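Local coordinates for prophenoloxidase b (Marsupenaeus japonicus, PDB 3WKY), which probably oxidises monophenols and o-diphenols once activated, as a hemolymph prophenoloxidase carrying a type 3 dinuclear copper centre, at residues 301-306 with 350-355; 118-121 with 125-128. All blocks are in the same frame, centred on the assembly; numbering follows the deposited sequence.

Interaction 1: residues 301-306 with 350-355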
loop_
_atom_site.group_PDB
_atom_site.type_symbol
_atom_site.label_atom_id
_atom_site.label_comp_id
_atom_site.label_asym_id
_atom_site.label_seq_id
_atom_site.Cartn_x
_atom_site.Cartn_y
_atom_site.Cartn_z
ATOM N N ARG A 301 -16.668 -20.310 3.853
ATOM C CA ARG A 301 -15.696 -21.010 3.022
ATOM C C ARG A 301 -14.698 -21.796 3.875
ATOM O O ARG A 301 -14.385 -22.960 3.585
ATOM C CB ARG A 301 -14.941 -20.012 2.129
ATOM C CG ARG A 301 -13.914 -20.684 1.214
ATOM C CD ARG A 301 -13.341 -19.685 0.209
ATOM N NE ARG A 301 -12.590 -18.615 0.868
ATOM C CZ ARG A 301 -12.052 -17.579 0.218
ATOM N NH1 ARG A 301 -12.179 -17.471 -1.098
ATOM N NH2 ARG A 301 -11.368 -16.667 0.880
ATOM N N THR A 302 -14.195 -21.149 4.920
ATOM C CA THR A 302 -13.288 -21.807 5.863
ATOM C C THR A 302 -13.938 -23.061 6.464
ATOM O O THR A 302 -13.314 -24.137 6.525
ATOM C CB THR A 302 -12.885 -20.830 6.980
ATOM O OG1 THR A 302 -12.115 -19.760 6.407
ATOM C CG2 THR A 302 -12.062 -21.529 8.058
ATOM N N HIS A 303 -15.195 -22.929 6.890
ATOM C CA HIS A 303 -15.905 -24.070 7.475
ATOM C C HIS A 303 -16.069 -25.200 6.460
ATOM O O HIS A 303 -15.909 -26.382 6.785
ATOM C CB HIS A 303 -17.287 -23.662 7.993
ATOM C CG HIS A 303 -17.263 -22.826 9.246
ATOM N ND1 HIS A 303 -18.346 -22.110 9.672
ATOM C CD2 HIS A 303 -16.290 -22.641 10.182
ATOM C CE1 HIS A 303 -18.051 -21.476 10.808
ATOM N NE2 HIS A 303 -16.808 -21.795 11.129
ATOM N N LEU A 304 -16.402 -24.837 5.229
ATOM C CA LEU A 304 -16.628 -25.845 4.203
ATOM C C LEU A 304 -15.331 -26.544 3.801
ATOM O O LEU A 304 -15.307 -27.772 3.599
ATOM C CB LEU A 304 -17.328 -25.213 2.992
ATOM C CG LEU A 304 -17.658 -26.161 1.834
ATOM C CD1 LEU A 304 -18.581 -27.308 2.315
ATOM C CD2 LEU A 304 -18.303 -25.387 0.688
ATOM N N TYR A 305 -14.250 -25.773 3.685
ATOM C CA TYR A 305 -12.936 -26.340 3.396
ATOM C C TYR A 305 -12.531 -27.321 4.488
ATOM O O TYR A 305 -11.961 -28.386 4.191
ATOM C CB TYR A 305 -11.851 -25.248 3.293
ATOM C CG TYR A 305 -11.819 -24.481 1.980
ATOM C CD1 TYR A 305 -12.693 -24.776 0.938
ATOM C CD2 TYR A 305 -10.897 -23.462 1.785
ATOM C CE1 TYR A 305 -12.655 -24.055 -0.267
ATOM C CE2 TYR A 305 -10.847 -22.748 0.593
ATOM C CZ TYR A 305 -11.721 -23.045 -0.424
ATOM O OH TYR A 305 -11.646 -22.311 -1.595
ATOM N N HIS A 306 -12.777 -26.954 5.744
ATOM C CA HIS A 306 -12.490 -27.860 6.862
ATOM C C HIS A 306 -13.238 -29.187 6.704
ATOM O O HIS A 306 -12.641 -30.260 6.819
ATOM C CB HIS A 306 -12.874 -27.235 8.199
ATOM C CG HIS A 306 -12.700 -28.159 9.366
ATOM N ND1 HIS A 306 -11.462 -28.470 9.893
ATOM C CD2 HIS A 306 -13.604 -28.838 10.111
ATOM C CE1 HIS A 306 -11.614 -29.307 10.905
ATOM N NE2 HIS A 306 -12.904 -29.548 11.058
ATOM N N PRO A 350 -27.141 -24.643 7.124
ATOM C CA PRO A 350 -27.092 -23.261 6.630
ATOM C C PRO A 350 -26.327 -22.322 7.554
ATOM O O PRO A 350 -25.598 -21.454 7.052
ATOM C CB PRO A 350 -28.572 -22.864 6.584
ATOM C CG PRO A 350 -29.276 -24.154 6.280
ATOM C CD PRO A 350 -28.501 -25.215 7.029
ATOM N N ASP A 351 -26.481 -22.473 8.870
ATOM C CA ASP A 351 -25.865 -21.520 9.804
ATOM C C ASP A 351 -24.343 -21.638 9.813
ATOM O O ASP A 351 -23.641 -20.678 10.128
ATOM C CB ASP A 351 -26.384 -21.708 11.234
ATOM C CG ASP A 351 -27.803 -21.207 11.422
ATOM O OD1 ASP A 351 -28.388 -20.645 10.474
ATOM O OD2 ASP A 351 -28.321 -21.355 12.547
ATOM N N VAL A 352 -23.843 -22.816 9.463
ATOM C CA VAL A 352 -22.407 -23.072 9.484
ATOM C C VAL A 352 -21.746 -22.916 8.105
ATOM O O VAL A 352 -20.675 -22.297 7.999
ATOM C CB VAL A 352 -22.114 -24.457 10.114
ATOM C CG1 VAL A 352 -20.684 -24.930 9.809
ATOM C CG2 VAL A 352 -22.355 -24.378 11.626
ATOM N N TYR A 353 -22.386 -23.449 7.057
ATOM C CA TYR A 353 -21.800 -23.430 5.699
ATOM C C TYR A 353 -22.342 -22.314 4.811
ATOM O O TYR A 353 -21.761 -22.009 3.762
ATOM C CB TYR A 353 -21.927 -24.812 4.999
ATOM C CG TYR A 353 -21.314 -25.907 5.823
ATOM C CD1 TYR A 353 -19.942 -25.956 6.030
ATOM C CD2 TYR A 353 -22.108 -26.875 6.435
ATOM C CE1 TYR A 353 -19.366 -26.952 6.818
ATOM C CE2 TYR A 353 -21.546 -27.871 7.212
ATOM C CZ TYR A 353 -20.178 -27.901 7.406
ATOM O OH TYR A 353 -19.614 -28.888 8.177
ATOM N N GLY A 354 -23.468 -21.724 5.211
ATOM C CA GLY A 354 -23.965 -20.511 4.573
ATOM C C GLY A 354 -24.590 -20.666 3.197
ATOM O O GLY A 354 -25.302 -21.639 2.909
ATOM N N ASN A 355 -24.318 -19.687 2.340
ATOM C CA ASN A 355 -24.965 -19.566 1.042
ATOM C C ASN A 355 -23.962 -18.900 0.101
ATOM O O ASN A 355 -24.255 -17.861 -0.506
ATOM C CB ASN A 355 -26.236 -18.706 1.190
ATOM C CG ASN A 355 -27.103 -18.695 -0.074
ATOM O OD1 ASN A 355 -27.028 -19.606 -0.894
ATOM N ND2 ASN A 355 -27.932 -17.649 -0.227
HETATM O O HOH W 1 -17.071 -28.259 8.977
#
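The first torsion of His-303 (CG beside the backbone N and anti to the carbonyl carbon, chi1 -72°) sets its ND1 edge against Val-352 O, while a similar first torsion in Tyr-353 carries that phenol back to the backbone of His-303 and Leu-304. The imidazole gives its ND1-H to Val-352 O at 2.9 Å; the bond is nearly straight, at 165° on the hydrogen. The oxygen sits in the plane of the imidazole, whereas ND1 stands 26° off the plane of the carbonyl group. Val-352 CG1 flanks the same nitrogen at 3.7 Å from ND1. At the other end of the imidazole, NE2 is hydrogen-bonded to Arg-180 of a neighbouring subunit, so both ring nitrogens are engaged and the rotation of the ring is fixed.

The contact lies in the helical copper-containing domain of the hemocyanin family, where the short helix 350-353 rests on helix 294-310 just ahead of helix 356-365, which supplies the copper-pocket residues His-357 and His-361. Tyr-353 presents its ring edge to His-303 O, 3.5 Å from CE1, while its CD1 packs on Leu-304 CB at 4.1 Å. One water joins Tyr-353 OH (2.7 Å) to His-303 O (3.1 Å), donating to the carbonyl, and the phenol oxygen is hydrogen-bonded as well to the backbone N of Ile-314.

Interaction 2: residues 118-121 with 125-128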
loop_
_atom_site.group_PDB
_atom_site.type_symbol
_atom_site.label_atom_id
_atom_site.label_comp_id
_atom_site.label_asym_id
_atom_site.label_seq_id
_atom_site.Cartn_x
_atom_site.Cartn_y
_atom_site.Cartn_z
ATOM N N HIS A 118 -40.813 -22.716 -14.728
ATOM C CA HIS A 118 -40.614 -23.725 -13.688
ATOM C C HIS A 118 -41.785 -24.702 -13.661
ATOM O O HIS A 118 -41.608 -25.911 -13.446
ATOM C CB HIS A 118 -40.462 -23.087 -12.308
ATOM C CG HIS A 118 -40.291 -24.081 -11.205
ATOM N ND1 HIS A 118 -39.326 -25.072 -11.234
ATOM C CD2 HIS A 118 -40.955 -24.246 -10.037
ATOM C CE1 HIS A 118 -39.407 -25.795 -10.134
ATOM N NE2 HIS A 118 -40.388 -25.313 -9.386
ATOM N N THR A 119 -42.978 -24.164 -13.882
ATOM C CA THR A 119 -44.206 -24.966 -13.904
ATOM C C THR A 119 -44.179 -26.046 -14.988
ATOM O O THR A 119 -44.631 -27.175 -14.754
ATOM C CB THR A 119 -45.431 -24.061 -14.068
ATOM O OG1 THR A 119 -45.577 -23.258 -12.888
ATOM C CG2 THR A 119 -46.702 -24.897 -14.278
ATOM N N TYR A 120 -43.648 -25.721 -16.162
ATOM C CA TYR A 120 -43.525 -26.730 -17.215
ATOM C C TYR A 120 -42.581 -27.866 -16.824
ATOM O O TYR A 120 -42.770 -29.000 -17.255
ATOM C CB TYR A 120 -43.069 -26.107 -18.535
ATOM C CG TYR A 120 -44.169 -25.515 -19.387
ATOM C CD1 TYR A 120 -44.814 -24.343 -19.008
ATOM C CD2 TYR A 120 -44.540 -26.108 -20.591
ATOM C CE1 TYR A 120 -45.803 -23.784 -19.791
ATOM C CE2 TYR A 120 -45.535 -25.547 -21.388
ATOM C CZ TYR A 120 -46.161 -24.385 -20.975
ATOM O OH TYR A 120 -47.148 -23.814 -21.748
ATOM N N TYR A 121 -41.560 -27.573 -16.019
ATOM C CA TYR A 121 -40.666 -28.624 -15.549
ATOM C C TYR A 121 -41.319 -29.472 -14.463
ATOM O O TYR A 121 -41.124 -30.680 -14.405
ATOM C CB TYR A 121 -39.336 -28.041 -15.027
ATOM C CG TYR A 121 -38.433 -27.606 -16.148
ATOM C CD1 TYR A 121 -37.697 -28.542 -16.861
ATOM C CD2 TYR A 121 -38.327 -26.267 -16.508
ATOM C CE1 TYR A 121 -36.882 -28.165 -17.900
ATOM C CE2 TYR A 121 -37.511 -25.878 -17.552
ATOM C CZ TYR A 121 -36.793 -26.841 -18.243
ATOM O OH TYR A 121 -35.985 -26.485 -19.286
ATOM N N ASP A 125 -47.936 -33.027 -16.871
ATOM C CA ASP A 125 -48.738 -32.931 -18.090
ATOM C C ASP A 125 -48.238 -31.846 -19.037
ATOM O O ASP A 125 -48.862 -31.569 -20.070
ATOM C CB ASP A 125 -50.229 -32.746 -17.764
ATOM C CG ASP A 125 -50.498 -31.549 -16.872
ATOM O OD1 ASP A 125 -49.530 -30.891 -16.419
ATOM O OD2 ASP A 125 -51.690 -31.273 -16.612
ATOM N N LEU A 126 -47.101 -31.246 -18.681
ATOM C CA LEU A 126 -46.465 -30.226 -19.513
ATOM C C LEU A 126 -45.047 -30.650 -19.866
ATOM O O LEU A 126 -44.388 -31.343 -19.090
ATOM C CB LEU A 126 -46.438 -28.873 -18.786
ATOM C CG LEU A 126 -47.772 -28.169 -18.535
ATOM C CD1 LEU A 126 -47.532 -26.831 -17.833
ATOM C CD2 LEU A 126 -48.515 -27.974 -19.850
ATOM N N SER A 127 -44.594 -30.257 -21.052
ATOM C CA SER A 127 -43.240 -30.556 -21.509
ATOM C C SER A 127 -42.457 -29.263 -21.746
ATOM O O SER A 127 -42.908 -28.387 -22.486
ATOM C CB SER A 127 -43.284 -31.372 -22.803
ATOM O OG SER A 127 -42.034 -31.335 -23.471
ATOM N N PRO A 128 -41.261 -29.157 -21.141
ATOM C CA PRO A 128 -40.433 -27.941 -21.229
ATOM C C PRO A 128 -40.089 -27.606 -22.676
ATOM O O PRO A 128 -39.891 -26.436 -23.022
ATOM C CB PRO A 128 -39.156 -28.325 -20.463
ATOM C CG PRO A 128 -39.560 -29.474 -19.587
ATOM C CD PRO A 128 -40.625 -30.216 -20.338
#
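Where helix 109-122 of the all-alpha hemocyanin domain ends, the chain doubles back and the loop 125-128 lays Leu-126 and Pro-128 against two consecutive tyrosines of the helix's last turn. Leu-126 CD1 stands over the centre of the Tyr-120 ring, 3.8 Å from its centroid and 9° off the normal, a CH-pi contact. Leu-126 CB reaches the rim of that ring at CD2 (3.8 Å), and Ser-127 O comes to its edge, 3.4 Å from the same Tyr-120 CD2. Tyr-121, its CG beside the backbone N (chi1 -75°), brings one face of its ring against Pro-128: Pro-128 CG lies 3.4 Å from Tyr-121 CE1, and Pro-128 CB makes a second CH-pi contact nearer the rim. The phenol OH of Tyr-121 is tied to His-201 ND1, on the copper-domain helix 193-205 that also bears His-199 and His-203 of the copper pocket. With an alanine at Tyr-121, Pro-128 is likely to lose the face it rests on and His-201 ND1 this partner. No hydrogen bond spans the two segments, so their mutual hold rests mainly on dispersion and CH-pi contact.

How the interactions relate
The two contacts hold different elements in different domains, their nearest atoms about 17 Å apart. Interaction 1 is the more deeply buried and joins parts of the copper-containing domain well separated in sequence; interaction 2 is only partly buried and closes a short local turn at the end of an all-alpha-domain helix. Their chemistry differs accordingly: one hydrogen bond, a bridging water and some apolar packing join 301-306 and 350-355, whereas 118-121 and 125-128 meet chiefly through apolar carbons on ring faces. Tyrosines serve both, by edge and hydroxyl in interaction 1 and mainly by face in interaction 2. Two neighbouring subunits come up to interaction 1, while no other chain of the assembly touches interaction 2.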